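Long-range contacts in 1,3-alpha-isomaltosidase (Kribbella flavida DSM 17836, PDB 5X3I), which hydrolyses the alpha-1,3-glucosidic linkage of the cyclic tetrasaccharide cyclobis-(1-6)-alpha-nigerosyl to yield isomaltose during its intracellular degradation: residues V280-L285 with A649-L654; A554-I559 with M655-F660; T641-R646 with G678-I683. The protein carries 1 engineered substitution. One frame throughout, in Å; residues are numbered along the deposited sequence.

All three contacts gather where the chain passes from the TIM barrel into the C-terminal beta domain. Contact 2 is the most deeply buried, every touching residue being enclosed, and it is carried by packing around Ser556 and by Ala555 against the strand backbone. Contacts 1 and 3 both use the late turns of helix 622-650 and include partly exposed residues, so carboxylates and waters take a larger share: Asp651 is central to contact 1, while in contact 3 Gln643 and Arg646 meet the backbone and carboxylate of Asp679. Contacts 1 and 2 pack directly through Pro653 and Phe660, whereas Arg656 of 655-660 forms a salt bridge with Asp679. Contact 1 also brings in helix 277-288, next to the N-terminal beta region.

Contact 1: V280-L285 with A649-L654; sequences VLTGFL and ATDRPL
The C-terminal end of helix 622-650 meets helix 277-288 through Asp651 and Thr282, where the chain of this family 31 hydrolase leaves helix 622-650 on its way into the beta sheet that starts with strand 655-656. Helix 277-288 follows strand 267-274 of the N-terminal beta region and precedes the first strand of the TIM barrel, so the contact joins parts far apart in sequence. Asp651 leaves the helix with positive phi (68°), and its side chain projects at the other helix, crossing that of Thr282 at about a right angle. Thr282 OG1 lies 2.7 Å from Asp651 OD2; the hydroxyl also has Ala278 O, one turn back, as a partner. With its OG1 beside the backbone N (chi1 -62°), Thr282 leaves its methyl close to the same carboxylate oxygen, CG2 to Asp651 OD2 being 3.3 Å. A water donates to Thr282 OG1 at 2.8 Å and, weakly, to Thr650 O. The other oxygen of the carboxylate, Asp651 OD1, forms a salt bridge with Arg290 and has Leu285 CD1 3.6 Å away, the leucine and aspartate side chains running in opposite senses. With an alanine in place of Asp651, the guanidinium of Arg290 would probably be left without this mate and the hydroxyl of Thr282 without its carboxylate neighbour. The apolar share falls to Leu281, whose CD2 rests against Asp651 O, 3.5 Å away, and reaches Pro653 CG at 4.2 Å. The exit from the helix is shaped by an ST turn: Thr650 OG1, which is also bonded to Arg646 O in the preceding helical turn, accepts from Arg652 N at 3.1 Å with an N-H...O angle of 153°.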
ATOM      1  N   VAL A 280     -18.638   6.467  14.023  1.00 21.94           N
ATOM      2  CA  VAL A 280     -17.338   7.128  13.956  1.00 19.68           C
ATOM      3  C   VAL A 280     -16.787   7.038  12.532  1.00 21.28           C
ATOM      4  O   VAL A 280     -16.359   8.037  11.961  1.00 22.04           O
ATOM      5  CB  VAL A 280     -16.337   6.518  14.945  1.00 19.73           C
ATOM      6  CG1 VAL A 280     -14.919   6.959  14.616  1.00 20.05           C
ATOM      7  CG2 VAL A 280     -16.693   6.916  16.376  1.00 22.16           C
ATOM      8  N   LEU A 281     -16.831   5.845  11.954  1.00 18.82           N
ATOM      9  CA  LEU A 281     -16.345   5.660  10.593  1.00 19.03           C
ATOM     10  C   LEU A 281     -17.142   6.510   9.599  1.00 18.61           C
ATOM     11  O   LEU A 281     -16.570   7.100   8.688  1.00 20.27           O
ATOM     12  CB  LEU A 281     -16.386   4.182  10.209  1.00 18.39           C
ATOM     13  CG  LEU A 281     -15.742   3.793   8.874  1.00 19.23           C
ATOM     14  CD1 LEU A 281     -14.375   4.460   8.704  1.00 15.68           C
ATOM     15  CD2 LEU A 281     -15.622   2.282   8.799  1.00 17.47           C
ATOM     16  N   THR A 282     -18.452   6.605   9.805  1.00 19.43           N
ATOM     17  CA  THR A 282     -19.303   7.387   8.919  1.00 18.31           C
ATOM     18  C   THR A 282     -18.857   8.844   8.883  1.00 18.18           C
ATOM     19  O   THR A 282     -18.795   9.457   7.823  1.00 22.66           O
ATOM     20  CB  THR A 282     -20.781   7.318   9.345  1.00 18.07           C
ATOM     21  OG1 THR A 282     -21.243   5.966   9.274  1.00 22.89           O
ATOM     22  CG2 THR A 282     -21.644   8.195   8.457  1.00 19.96           C
ATOM     23  N   GLY A 283     -18.549   9.392  10.052  1.00 23.55           N
ATOM     24  CA  GLY A 283     -18.054  10.753  10.132  1.00 20.25           C
ATOM     25  C   GLY A 283     -16.768  10.943   9.343  1.00 18.51           C
ATOM     26  O   GLY A 283     -16.638  11.898   8.592  1.00 20.41           O
ATOM     27  N   PHE A 284     -15.821  10.031   9.523  1.00 16.97           N
ATOM     28  CA  PHE A 284     -14.573  10.038   8.759  1.00 16.24           C
ATOM     29  C   PHE A 284     -14.856   9.983   7.248  1.00 15.51           C
ATOM     30  O   PHE A 284     -14.391  10.829   6.495  1.00 17.89           O
ATOM     31  CB  PHE A 284     -13.686   8.865   9.192  1.00 15.07           C
ATOM     32  CG  PHE A 284     -12.320   8.828   8.536  1.00 16.34           C
ATOM     33  CD1 PHE A 284     -11.531   9.961   8.460  1.00 14.90           C
ATOM     34  CD2 PHE A 284     -11.818   7.638   8.030  1.00 14.54           C
ATOM     35  CE1 PHE A 284     -10.281   9.914   7.884  1.00 14.93           C
ATOM     36  CE2 PHE A 284     -10.573   7.585   7.448  1.00 14.62           C
ATOM     37  CZ  PHE A 284      -9.803   8.718   7.375  1.00 15.46           C
ATOM     38  N   LEU A 285     -15.648   9.008   6.817  1.00 18.40           N
ATOM     39  CA  LEU A 285     -15.847   8.786   5.380  1.00 15.84           C
ATOM     40  C   LEU A 285     -16.692   9.891   4.744  1.00 17.11           C
ATOM     41  O   LEU A 285     -16.458  10.263   3.600  1.00 19.35           O
ATOM     42  CB  LEU A 285     -16.472   7.409   5.129  1.00 15.27           C
ATOM     43  CG  LEU A 285     -15.675   6.191   5.625  1.00 17.50           C
ATOM     44  CD1 LEU A 285     -16.244   4.875   5.084  1.00 16.20           C
ATOM     45  CD2 LEU A 285     -14.192   6.315   5.311  1.00 15.64           C
ATOM     46  N   ALA A 649     -23.605   1.571   2.325  1.00 17.83           N
ATOM     47  CA  ALA A 649     -24.725   2.357   2.820  1.00 18.27           C
ATOM     48  C   ALA A 649     -24.612   2.697   4.304  1.00 18.77           C
ATOM     49  O   ALA A 649     -24.884   3.815   4.686  1.00 22.99           O
ATOM     50  CB  ALA A 649     -26.054   1.625   2.553  1.00 17.33           C
ATOM     51  N   THR A 650     -24.300   1.712   5.138  1.00 21.39           N
ATOM     52  CA  THR A 650     -24.218   1.924   6.579  1.00 18.57           C
ATOM     53  C   THR A 650     -22.830   2.200   7.169  1.00 20.33           C
ATOM     54  O   THR A 650     -22.731   2.536   8.343  1.00 21.42           O
ATOM     55  CB  THR A 650     -24.777   0.717   7.331  1.00 20.16           C
ATOM     56  OG1 THR A 650     -23.833  -0.355   7.282  1.00 20.73           O
ATOM     57  CG2 THR A 650     -26.116   0.277   6.732  1.00 20.89           C
ATOM     58  N   ASP A 651     -21.783   2.016   6.363  1.00 18.46           N
ATOM     59  CA  ASP A 651     -20.380   2.095   6.792  1.00 18.96           C
ATOM     60  C   ASP A 651     -19.941   0.975   7.745  1.00 17.54           C
ATOM     61  O   ASP A 651     -18.777   0.922   8.131  1.00 22.34           O
ATOM     62  CB  ASP A 651     -20.084   3.468   7.393  1.00 19.31           C
ATOM     63  CG  ASP A 651     -20.222   4.552   6.375  1.00 19.89           C
ATOM     64  OD1 ASP A 651     -19.750   4.329   5.242  1.00 20.93           O
ATOM     65  OD2 ASP A 651     -20.836   5.593   6.668  1.00 22.57           O
ATOM     66  N   ARG A 652     -20.856   0.094   8.133  1.00 19.38           N
ATOM     67  CA  ARG A 652     -20.462  -1.122   8.843  1.00 18.02           C
ATOM     68  C   ARG A 652     -19.628  -1.999   7.915  1.00 16.71           C
ATOM     69  O   ARG A 652     -20.113  -2.401   6.867  1.00 22.07           O
ATOM     70  CB  ARG A 652     -21.680  -1.901   9.346  1.00 20.72           C
ATOM     71  CG  ARG A 652     -22.494  -1.212  10.437  1.00 22.89           C
ATOM     72  CD  ARG A 652     -23.098  -2.239  11.400  1.00 24.79           C
ATOM     73  NE  ARG A 652     -24.454  -2.606  11.039  1.00 29.97           N
ATOM     74  CZ  ARG A 652     -25.095  -3.677  11.500  1.00 32.22           C
ATOM     75  NH1 ARG A 652     -24.506  -4.512  12.346  1.00 26.19           N
ATOM     76  NH2 ARG A 652     -26.333  -3.919  11.102  1.00 32.88           N
ATOM     77  N   PRO A 653     -18.372  -2.284   8.294  1.00 18.54           N
ATOM     78  CA  PRO A 653     -17.389  -2.911   7.397  1.00 19.51           C
ATOM     79  C   PRO A 653     -17.768  -4.279   6.831  1.00 19.20           C
ATOM     80  O   PRO A 653     -18.541  -5.017   7.428  1.00 21.16           O
ATOM     81  CB  PRO A 653     -16.151  -3.042   8.285  1.00 15.65           C
ATOM     82  CG  PRO A 653     -16.257  -1.865   9.208  1.00 17.24           C
ATOM     83  CD  PRO A 653     -17.735  -1.793   9.530  1.00 20.06           C
ATOM     84  N   LEU A 654     -17.201  -4.592   5.672  1.00 19.77           N
ATOM     85  CA  LEU A 654     -17.390  -5.890   5.035  1.00 17.24           C
ATOM     86  C   LEU A 654     -16.532  -6.968   5.685  1.00 15.62           C
ATOM     87  O   LEU A 654     -17.029  -8.031   6.027  1.00 20.55           O
ATOM     88  CB  LEU A 654     -17.081  -5.796   3.540  1.00 15.82           C
ATOM     89  CG  LEU A 654     -17.242  -7.077   2.725  1.00 17.44           C
ATOM     90  CD1 LEU A 654     -18.632  -7.679   2.950  1.00 16.20           C
ATOM     91  CD2 LEU A 654     -16.987  -6.791   1.231  1.00 15.21           C
TER
HETATM   92  O   HOH W   1     -23.401   4.975  10.664  1.00 28.19           O

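Contact 2: A554-I559 with M655-F660; sequences AASCGI and MRPLFF
Ser556 OG is enclosed by three side chains of 655-660, each turned to it differently. Pro657 brings its CG to 3.5 Å from Ser556 OG; Phe660 presents its ring edge, CE2 3.7 Å from the same oxygen, which lies near the plane of that ring; Phe659 comes in obliquely, its CZ 3.9 Å from Ser556 OG. The hydroxyl's polar partner is Leu552 O, one turn back in its own helix. A chi1 of 76° sets Phe659 CG between the backbone N and the carbonyl carbon, and the end of the side chain comes nearer the serine; Phe660 CD2 lies over one face of the ring, toward the rim. His228, bonded to Ser556 O, meets both phenylalanine rings edge-to-face. One residue earlier, the methyl of Ala555 sits against the backbone of strand 655-656, CB being 3.1 Å from Met655 O. Met655 N donates to a water at 3.1 Å. Helix 541-556 of the TIM barrel thus docks by its C-terminal end on the first strand of the C-terminal beta domain and the turn after it, and that end is closed by a Schellman motif: Gly558, with positive phi, donates to Ala555 O while Ile559 N reaches Ala554 O.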
ATOM      1  N   ALA A 554      -7.473  -2.065   7.578  1.00 16.34           N
ATOM      2  CA  ALA A 554      -7.916  -1.302   6.408  1.00 15.62           C
ATOM      3  C   ALA A 554      -9.434  -1.124   6.403  1.00 14.61           C
ATOM      4  O   ALA A 554      -9.943  -0.041   6.128  1.00 15.50           O
ATOM      5  CB  ALA A 554      -7.457  -1.970   5.114  1.00 15.47           C
ATOM      6  N   ALA A 555     -10.148  -2.196   6.715  1.00 14.43           N
ATOM      7  CA  ALA A 555     -11.606  -2.147   6.764  1.00 14.47           C
ATOM      8  C   ALA A 555     -12.114  -1.179   7.834  1.00 15.66           C
ATOM      9  O   ALA A 555     -13.086  -0.472   7.624  1.00 16.31           O
ATOM     10  CB  ALA A 555     -12.164  -3.527   7.013  1.00 15.26           C
ATOM     11  N   SER A 556     -11.451  -1.157   8.988  1.00 18.79           N
ATOM     12  CA  SER A 556     -11.853  -0.242  10.060  1.00 16.26           C
ATOM     13  C   SER A 556     -11.747   1.213   9.621  1.00 16.52           C
ATOM     14  O   SER A 556     -12.364   2.089  10.212  1.00 18.63           O
ATOM     15  CB  SER A 556     -11.011  -0.466  11.310  1.00 14.86           C
ATOM     16  OG  SER A 556     -11.178  -1.767  11.821  1.00 16.87           O
ATOM     17  N   CYS A 557     -10.928   1.457   8.605  1.00 16.81           N
ATOM     18  CA  CYS A 557     -10.724   2.780   8.030  1.00 13.92           C
ATOM     19  C   CYS A 557     -11.518   3.057   6.748  1.00 16.39           C
ATOM     20  O   CYS A 557     -11.352   4.107   6.126  1.00 15.95           O
ATOM     21  CB  CYS A 557      -9.225   2.990   7.802  1.00 14.56           C
ATOM     22  SG  CYS A 557      -8.280   2.790   9.368  1.00 14.97           S
ATOM     23  N   GLY A 558     -12.356   2.103   6.335  1.00 17.68           N
ATOM     24  CA  GLY A 558     -13.233   2.316   5.200  1.00 16.56           C
ATOM     25  C   GLY A 558     -12.751   1.744   3.873  1.00 15.11           C
ATOM     26  O   GLY A 558     -13.316   2.062   2.823  1.00 13.80           O
ATOM     27  N   ILE A 559     -11.741   0.879   3.919  1.00 15.83           N
ATOM     28  CA  ILE A 559     -11.282   0.232   2.709  1.00 15.35           C
ATOM     29  C   ILE A 559     -12.109  -1.047   2.597  1.00 15.06           C
ATOM     30  O   ILE A 559     -11.923  -2.002   3.349  1.00 17.38           O
ATOM     31  CB  ILE A 559      -9.779  -0.103   2.738  1.00 15.04           C
ATOM     32  CG1 ILE A 559      -8.917   1.159   2.886  1.00 13.42           C
ATOM     33  CG2 ILE A 559      -9.381  -0.914   1.487  1.00 16.15           C
ATOM     34  CD1 ILE A 559      -9.012   2.144   1.762  1.00 13.98           C
ATOM     35  N   MET A 655     -15.246  -6.690   5.881  1.00 17.76           N
ATOM     36  CA  MET A 655     -14.423  -7.598   6.654  1.00 17.07           C
ATOM     37  C   MET A 655     -14.308  -6.934   8.032  1.00 18.69           C
ATOM     38  O   MET A 655     -13.506  -6.028   8.236  1.00 19.84           O
ATOM     39  CB  MET A 655     -13.064  -7.783   5.959  1.00 17.91           C
ATOM     40  CG  MET A 655     -12.097  -8.772   6.583  1.00 13.49           C
ATOM     41  SD  MET A 655     -10.563  -8.845   5.636  1.00 17.23           S
ATOM     42  CE  MET A 655      -9.716 -10.194   6.428  1.00 12.85           C
ATOM     43  N   ARG A 656     -15.063  -7.458   8.993  1.00 20.34           N
ATOM     44  CA  ARG A 656     -15.473  -6.644  10.136  1.00 17.75           C
ATOM     45  C   ARG A 656     -14.965  -7.147  11.472  1.00 18.26           C
ATOM     46  O   ARG A 656     -15.427  -8.181  11.961  1.00 20.58           O
ATOM     47  CB  ARG A 656     -17.005  -6.532  10.178  1.00 19.14           C
ATOM     48  CG  ARG A 656     -17.544  -5.551  11.225  1.00 18.42           C
ATOM     49  CD  ARG A 656     -19.065  -5.619  11.311  1.00 19.30           C
ATOM     50  NE  ARG A 656     -19.693  -5.492  10.000  1.00 18.59           N
ATOM     51  CZ  ARG A 656     -20.985  -5.698   9.767  1.00 19.39           C
ATOM     52  NH1 ARG A 656     -21.799  -6.037  10.756  1.00 21.14           N
ATOM     53  NH2 ARG A 656     -21.469  -5.567   8.539  1.00 18.82           N
ATOM     54  N   PRO A 657     -14.024  -6.404  12.076  1.00 16.84           N
ATOM     55  CA  PRO A 657     -13.601  -6.686  13.450  1.00 18.00           C
ATOM     56  C   PRO A 657     -14.816  -6.717  14.369  1.00 17.78           C
ATOM     57  O   PRO A 657     -15.755  -5.966  14.157  1.00 18.64           O
ATOM     58  CB  PRO A 657     -12.679  -5.508  13.784  1.00 17.01           C
ATOM     59  CG  PRO A 657     -12.167  -5.048  12.479  1.00 14.74           C
ATOM     60  CD  PRO A 657     -13.304  -5.253  11.510  1.00 15.82           C
ATOM     61  N   LEU A 658     -14.800  -7.582  15.366  1.00 19.55           N
ATOM     62  CA  LEU A 658     -15.960  -7.747  16.226  1.00 21.77           C
ATOM     63  C   LEU A 658     -16.306  -6.508  17.057  1.00 22.08           C
ATOM     64  O   LEU A 658     -17.417  -6.409  17.563  1.00 25.55           O
ATOM     65  CB  LEU A 658     -15.764  -8.946  17.152  1.00 20.68           C
ATOM     66  CG  LEU A 658     -16.226 -10.298  16.607  1.00 23.96           C
ATOM     67  CD1 LEU A 658     -15.361 -10.738  15.451  1.00 21.83           C
ATOM     68  CD2 LEU A 658     -16.211 -11.348  17.702  1.00 21.43           C
ATOM     69  N   PHE A 659     -15.389  -5.553  17.181  1.00 23.68           N
ATOM     70  CA  PHE A 659     -15.674  -4.406  18.045  1.00 21.12           C
ATOM     71  C   PHE A 659     -16.728  -3.480  17.441  1.00 23.03           C
ATOM     72  O   PHE A 659     -17.287  -2.645  18.137  1.00 24.13           O
ATOM     73  CB  PHE A 659     -14.391  -3.633  18.395  1.00 20.20           C
ATOM     74  CG  PHE A 659     -13.841  -2.763  17.289  1.00 20.56           C
ATOM     75  CD1 PHE A 659     -14.296  -1.471  17.107  1.00 20.23           C
ATOM     76  CD2 PHE A 659     -12.813  -3.213  16.488  1.00 19.33           C
ATOM     77  CE1 PHE A 659     -13.774  -0.669  16.113  1.00 20.37           C
ATOM     78  CE2 PHE A 659     -12.288  -2.412  15.496  1.00 18.33           C
ATOM     79  CZ  PHE A 659     -12.767  -1.139  15.312  1.00 16.84           C
ATOM     80  N   PHE A 660     -17.031  -3.649  16.157  1.00 23.15           N
ATOM     81  CA  PHE A 660     -18.062  -2.828  15.534  1.00 20.66           C
ATOM     82  C   PHE A 660     -19.445  -3.172  16.053  1.00 22.63           C
ATOM     83  O   PHE A 660     -20.247  -2.293  16.350  1.00 23.42           O
ATOM     84  CB  PHE A 660     -18.035  -2.976  14.007  1.00 19.59           C
ATOM     85  CG  PHE A 660     -17.000  -2.118  13.344  1.00 19.14           C
ATOM     86  CD1 PHE A 660     -17.323  -0.858  12.889  1.00 15.55           C
ATOM     87  CD2 PHE A 660     -15.702  -2.560  13.213  1.00 17.39           C
ATOM     88  CE1 PHE A 660     -16.372  -0.064  12.299  1.00 17.72           C
ATOM     89  CE2 PHE A 660     -14.740  -1.768  12.627  1.00 16.60           C
ATOM     90  CZ  PHE A 660     -15.074  -0.521  12.166  1.00 15.89           C
TER
HETATM   91  O   HOH W   2     -13.607  -4.999   3.910  1.00 16.97           O

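Contact 3: T641-R646 with G678-I683; sequences TEQAAR and GDELLI
Gln643 reaches from helix 622-650 over Gly678 to the backbone of Asp679. Its CB lies 4.0 Å from Gly678 CA, and CG keeps close to the same glycine, 3.9 Å from Gly678 CA. A side chain on Gly678 would run into this CG, and the positive phi of the residue also favours glycine. At CG the chain bends (chi2 -57°), which brings CD to 3.6 Å from Asp679 N. Beyond it the amide divides its work: OE1 accepts from Asp679 N at 2.9 Å in a nearly straight bond (167° at the hydrogen), the donor standing well above the carbonyl plane, while NE2 donates to a water at 3.0 Å and passes near Glu680 CG. That water in turn donates to Asp679 OD2 and Glu680 OE2, tying the glutamine to two carboxylates. Residues 678-680 form the turn of a beta-hairpin in the C-terminal domain, between strands 675-677 and 681-683, so the glutamine holds this turn against the last long helix running out of the barrel. One helical turn on, Arg646 forms a salt bridge with Asp679, its NE 2.9 Å from OD2, although the hydrogen bond within it is weak, bent to 126° at the hydrogen, and the guanidinium and carboxylate planes are steeply inclined to each other. A second water spans the pair, accepting from Arg646 NH2 at 2.8 Å and donating to Asp679 OD1 at 2.9 Å. Asp679 OD1 also pairs with Arg656, and Glu680 OE1 with Arg731 of strand 728-731.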
ATOM      1  N   THR A 641     -22.180  -9.393  -2.593  1.00 16.84           N
ATOM      2  CA  THR A 641     -22.719  -8.244  -3.297  1.00 15.61           C
ATOM      3  C   THR A 641     -23.720  -7.478  -2.423  1.00 18.24           C
ATOM      4  O   THR A 641     -23.674  -6.259  -2.335  1.00 13.51           O
ATOM      5  CB  THR A 641     -23.411  -8.670  -4.630  1.00 15.60           C
ATOM      6  OG1 THR A 641     -22.466  -9.337  -5.480  1.00 15.23           O
ATOM      7  CG2 THR A 641     -23.966  -7.475  -5.340  1.00 15.57           C
ATOM      8  N   GLU A 642     -24.630  -8.199  -1.782  1.00 16.10           N
ATOM      9  CA  GLU A 642     -25.595  -7.541  -0.922  1.00 17.68           C
ATOM     10  C   GLU A 642     -24.900  -6.899   0.276  1.00 16.24           C
ATOM     11  O   GLU A 642     -25.190  -5.775   0.628  1.00 17.64           O
ATOM     12  CB  GLU A 642     -26.658  -8.515  -0.430  1.00 16.64           C
ATOM     13  CG  GLU A 642     -27.724  -7.822   0.366  1.00 17.19           C
ATOM     14  CD  GLU A 642     -28.913  -8.706   0.648  1.00 14.93           C
ATOM     15  OE1 GLU A 642     -28.758  -9.725   1.335  1.00 16.54           O
ATOM     16  OE2 GLU A 642     -29.999  -8.372   0.174  1.00 18.34           O
ATOM     17  N   GLN A 643     -23.987  -7.638   0.889  1.00 16.33           N
ATOM     18  CA  GLN A 643     -23.274  -7.152   2.067  1.00 17.14           C
ATOM     19  C   GLN A 643     -22.379  -5.947   1.740  1.00 19.52           C
ATOM     20  O   GLN A 643     -22.290  -5.010   2.535  1.00 17.69           O
ATOM     21  CB  GLN A 643     -22.456  -8.282   2.686  1.00 13.89           C
ATOM     22  CG  GLN A 643     -23.315  -9.346   3.348  1.00 17.41           C
ATOM     23  CD  GLN A 643     -24.240  -8.774   4.424  1.00 18.40           C
ATOM     24  OE1 GLN A 643     -23.848  -7.904   5.203  1.00 20.51           O
ATOM     25  NE2 GLN A 643     -25.475  -9.252   4.458  1.00 17.33           N
ATOM     26  N   ALA A 644     -21.747  -5.961   0.567  1.00 16.12           N
ATOM     27  CA  ALA A 644     -20.938  -4.825   0.128  1.00 17.50           C
ATOM     28  C   ALA A 644     -21.797  -3.580  -0.004  1.00 17.50           C
ATOM     29  O   ALA A 644     -21.381  -2.477   0.360  1.00 17.69           O
ATOM     30  CB  ALA A 644     -20.242  -5.120  -1.192  1.00 15.30           C
ATOM     31  N   ALA A 645     -23.001  -3.761  -0.535  1.00 16.58           N
ATOM     32  CA  ALA A 645     -23.918  -2.657  -0.665  1.00 15.08           C
ATOM     33  C   ALA A 645     -24.310  -2.111   0.720  1.00 16.26           C
ATOM     34  O   ALA A 645     -24.436  -0.911   0.892  1.00 17.29           O
ATOM     35  CB  ALA A 645     -25.151  -3.076  -1.449  1.00 16.88           C
ATOM     36  N   ARG A 646     -24.507  -2.991   1.692  1.00 16.32           N
ATOM     37  CA  ARG A 646     -24.861  -2.551   3.045  1.00 18.52           C
ATOM     38  C   ARG A 646     -23.687  -1.799   3.694  1.00 19.10           C
ATOM     39  O   ARG A 646     -23.870  -0.760   4.324  1.00 19.21           O
ATOM     40  CB  ARG A 646     -25.285  -3.742   3.909  1.00 18.72           C
ATOM     41  CG  ARG A 646     -26.650  -4.318   3.526  1.00 19.51           C
ATOM     42  CD  ARG A 646     -27.162  -5.342   4.532  1.00 22.69           C
ATOM     43  NE  ARG A 646     -27.062  -4.859   5.906  1.00 30.17           N
ATOM     44  CZ  ARG A 646     -27.971  -4.102   6.518  1.00 34.39           C
ATOM     45  NH1 ARG A 646     -29.076  -3.730   5.886  1.00 31.92           N
ATOM     46  NH2 ARG A 646     -27.769  -3.710   7.774  1.00 33.84           N
ATOM     47  N   GLY A 678     -19.527  -9.466   6.329  1.00 15.14           N
ATOM     48  CA  GLY A 678     -20.861  -8.903   6.351  1.00 16.33           C
ATOM     49  C   GLY A 678     -21.530  -9.107   7.704  1.00 17.66           C
ATOM     50  O   GLY A 678     -20.880  -9.464   8.684  1.00 18.86           O
ATOM     51  N   ASP A 679     -22.840  -8.897   7.748  1.00 20.21           N
ATOM     52  CA  ASP A 679     -23.612  -9.055   8.976  1.00 19.00           C
ATOM     53  C   ASP A 679     -23.663 -10.495   9.483  1.00 23.22           C
ATOM     54  O   ASP A 679     -23.597 -10.730  10.683  1.00 26.66           O
ATOM     55  CB  ASP A 679     -25.049  -8.564   8.773  1.00 20.54           C
ATOM     56  CG  ASP A 679     -25.135  -7.082   8.541  1.00 18.73           C
ATOM     57  OD1 ASP A 679     -24.179  -6.379   8.888  1.00 25.69           O
ATOM     58  OD2 ASP A 679     -26.162  -6.612   8.024  1.00 26.44           O
ATOM     59  N   GLU A 680     -23.836 -11.450   8.573  1.00 24.42           N
ATOM     60  CA  GLU A 680     -24.251 -12.799   8.968  1.00 20.00           C
ATOM     61  C   GLU A 680     -23.219 -13.887   9.254  1.00 18.56           C
ATOM     62  O   GLU A 680     -23.563 -14.897   9.855  1.00 19.33           O
ATOM     63  CB  GLU A 680     -25.194 -13.343   7.887  1.00 19.25           C
ATOM     64  CG  GLU A 680     -26.149 -12.311   7.310  1.00 21.04           C
ATOM     65  CD  GLU A 680     -27.071 -11.679   8.341  1.00 25.01           C
ATOM     66  OE1 GLU A 680     -27.131 -12.157   9.486  1.00 26.35           O
ATOM     67  OE2 GLU A 680     -27.752 -10.700   7.996  1.00 25.12           O
ATOM     68  N   LEU A 681     -21.967 -13.702   8.864  1.00 19.12           N
ATOM     69  CA  LEU A 681     -21.012 -14.803   8.963  1.00 16.30           C
ATOM     70  C   LEU A 681     -19.781 -14.433   9.774  1.00 18.77           C
ATOM     71  O   LEU A 681     -19.172 -13.405   9.532  1.00 21.87           O
ATOM     72  CB  LEU A 681     -20.562 -15.263   7.574  1.00 14.34           C
ATOM     73  CG  LEU A 681     -21.574 -15.894   6.615  1.00 17.67           C
ATOM     74  CD1 LEU A 681     -20.938 -16.089   5.243  1.00 15.22           C
ATOM     75  CD2 LEU A 681     -22.086 -17.210   7.159  1.00 15.29           C
ATOM     76  N   LEU A 682     -19.401 -15.305  10.698  1.00 19.49           N
ATOM     77  CA  LEU A 682     -18.193 -15.123  11.486  1.00 18.21           C
ATOM     78  C   LEU A 682     -17.122 -16.096  11.016  1.00 18.64           C
ATOM     79  O   LEU A 682     -17.337 -17.307  10.954  1.00 21.50           O
ATOM     80  CB  LEU A 682     -18.488 -15.303  12.980  1.00 19.90           C
ATOM     81  CG  LEU A 682     -17.389 -14.905  13.968  1.00 19.57           C
ATOM     82  CD1 LEU A 682     -17.998 -14.473  15.277  1.00 23.43           C
ATOM     83  CD2 LEU A 682     -16.444 -16.054  14.205  1.00 20.08           C
ATOM     84  N   ILE A 683     -15.967 -15.549  10.680  1.00 19.39           N
ATOM     85  CA  ILE A 683     -14.871 -16.327  10.129  1.00 18.05           C
ATOM     86  C   ILE A 683     -13.725 -16.428  11.131  1.00 18.24           C
ATOM     87  O   ILE A 683     -13.429 -15.464  11.825  1.00 20.94           O
ATOM     88  CB  ILE A 683     -14.343 -15.695   8.828  1.00 15.31           C
ATOM     89  CG1 ILE A 683     -15.496 -15.175   7.963  1.00 14.80           C
ATOM     90  CG2 ILE A 683     -13.453 -16.667   8.087  1.00 17.72           C
ATOM     91  CD1 ILE A 683     -16.504 -16.236   7.560  1.00 18.19           C
TER
HETATM   92  O   HOH W   3     -27.525  -8.324   6.469  1.00 28.81           O
HETATM   93  O   HOH W   4     -24.959  -3.697   8.026  1.00 30.13           O